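Local coordinates for mutual gliding motility protein C (MglC) (PDB 7CT3) that probably acts in the polarity control system behind gliding motility, as a Roadblock/LC7-domain protein that interacts with its paralog MglB, at residues G16-S21 against N44-E49. Numbering follows the deposited sequence.
Sequences GALACS and NGAWVE
One face of the Trp47 indole lies against Leu18, and the far rim of its six-membered ring reaches Ala19. Leu18 CB sits 4.2 Å from the centroid of that ring, 28° off the normal, a CH-pi contact over the face; Leu18 CG lies above the same face, displaced toward the rim. Near the ring plane, at the edge, Ala19 CB comes within 4.3 Å of Trp47 CH2. The carbonyl of Leu18 also turns to this rim, with Leu18 O 3.3 Å from Trp47 CH2, a close approach to a ring carbon. With CG set anti to its own carbonyl carbon (chi1 -74°), Trp47 sends the indole across to the strand, and the Leu18 and Trp47 side chains run past each other in opposite senses. Leu18 also reaches the helix itself: Leu18 CD2 packs on Ala46 CB at 4.0 Å, methyl against methyl, one residue before Trp47. This is the Roadblock/LC7 sandwich seen locally: strand 17-24, in the middle of the antiparallel sheet, has helix 4-13 on one side and helix 44-61 on the other. The axes of segments 17-21 and 44-49 approach to 10.4 Å, their N-to-C directions 36° apart. Leu18 and Ala19 both face Ala95 of the adjoining strand, a classic beta bulge, and both direct their CB toward the helix. Were Trp47 exchanged for an alanine, Leu18 CB and the Ala19 methyl would probably lose their aromatic cover and a gap would open between strand and helix. Gln34 of strand 29-34 touches both Ala19 and Trp47, while His97 of strand 90-97 packs on Leu18 and Ala46.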
# COMPACT_ATOMS: atom_id res chain seq x y z
N GLY A 16 -11.03 -13.56 2.21
CA GLY A 16 -11.04 -12.52 3.25
C GLY A 16 -11.49 -11.16 2.75
O GLY A 16 -11.45 -10.21 3.54
N ALA A 17 -11.92 -11.05 1.48
CA ALA A 17 -12.41 -9.78 0.88
C ALA A 17 -13.66 -9.31 1.64
O ALA A 17 -14.60 -10.11 1.79
CB ALA A 17 -12.71 -9.97 -0.59
N LEU A 18 -13.65 -8.06 2.10
CA LEU A 18 -14.80 -7.40 2.78
C LEU A 18 -15.71 -6.77 1.72
O LEU A 18 -16.93 -6.93 1.80
CB LEU A 18 -14.28 -6.30 3.73
CG LEU A 18 -13.87 -6.74 5.13
CD1 LEU A 18 -13.20 -8.10 5.13
CD2 LEU A 18 -12.96 -5.70 5.76
N ALA A 19 -15.11 -6.06 0.77
CA ALA A 19 -15.82 -5.21 -0.20
C ALA A 19 -14.89 -4.84 -1.35
O ALA A 19 -13.66 -4.73 -1.12
CB ALA A 19 -16.34 -3.98 0.49
N CYS A 20 -15.47 -4.64 -2.53
CA CYS A 20 -14.81 -3.99 -3.69
C CYS A 20 -15.74 -2.89 -4.18
O CYS A 20 -16.93 -3.17 -4.39
CB CYS A 20 -14.48 -4.99 -4.78
SG CYS A 20 -13.32 -4.33 -6.00
N SER A 21 -15.22 -1.67 -4.30
CA SER A 21 -16.04 -0.45 -4.53
C SER A 21 -15.37 0.45 -5.57
O SER A 21 -14.14 0.39 -5.71
CB SER A 21 -16.25 0.29 -3.25
OG SER A 21 -16.70 -0.60 -2.23
N ASN A 44 -16.69 -7.91 12.31
CA ASN A 44 -17.25 -6.62 12.80
C ASN A 44 -16.11 -5.68 13.20
O ASN A 44 -16.20 -4.49 12.86
CB ASN A 44 -18.27 -6.84 13.92
CG ASN A 44 -19.54 -7.46 13.39
OD1 ASN A 44 -20.00 -8.48 13.89
ND2 ASN A 44 -20.09 -6.88 12.33
N GLY A 45 -15.06 -6.21 13.85
CA GLY A 45 -13.85 -5.45 14.20
C GLY A 45 -13.20 -4.86 12.96
O GLY A 45 -12.78 -3.69 13.01
N ALA A 46 -13.14 -5.64 11.88
CA ALA A 46 -12.61 -5.23 10.56
C ALA A 46 -13.48 -4.12 9.95
O ALA A 46 -12.92 -3.15 9.45
CB ALA A 46 -12.51 -6.42 9.64
N TRP A 47 -14.81 -4.27 10.00
CA TRP A 47 -15.76 -3.25 9.46
C TRP A 47 -15.54 -1.91 10.16
O TRP A 47 -15.58 -0.88 9.48
CB TRP A 47 -17.21 -3.73 9.57
CG TRP A 47 -17.55 -4.80 8.58
CD1 TRP A 47 -17.88 -6.09 8.84
CD2 TRP A 47 -17.55 -4.67 7.14
NE1 TRP A 47 -18.10 -6.77 7.67
CE2 TRP A 47 -17.91 -5.92 6.62
CE3 TRP A 47 -17.30 -3.61 6.26
CZ2 TRP A 47 -18.02 -6.15 5.25
CZ3 TRP A 47 -17.42 -3.83 4.91
CH2 TRP A 47 -17.77 -5.09 4.41
N VAL A 48 -15.32 -1.93 11.48
CA VAL A 48 -15.04 -0.72 12.29
C VAL A 48 -13.77 -0.04 11.75
O VAL A 48 -13.83 1.16 11.46
CB VAL A 48 -14.92 -1.06 13.79
CG1 VAL A 48 -14.28 0.06 14.60
CG2 VAL A 48 -16.28 -1.42 14.37
N GLU A 49 -12.68 -0.79 11.59
CA GLU A 49 -11.39 -0.23 11.11
C GLU A 49 -11.55 0.25 9.66
O GLU A 49 -11.03 1.34 9.36
CB GLU A 49 -10.25 -1.23 11.27
CG GLU A 49 -9.93 -1.48 12.73
CD GLU A 49 -8.54 -2.02 13.02
OE1 GLU A 49 -7.83 -2.35 12.05
OE2 GLU A 49 -8.19 -2.12 14.20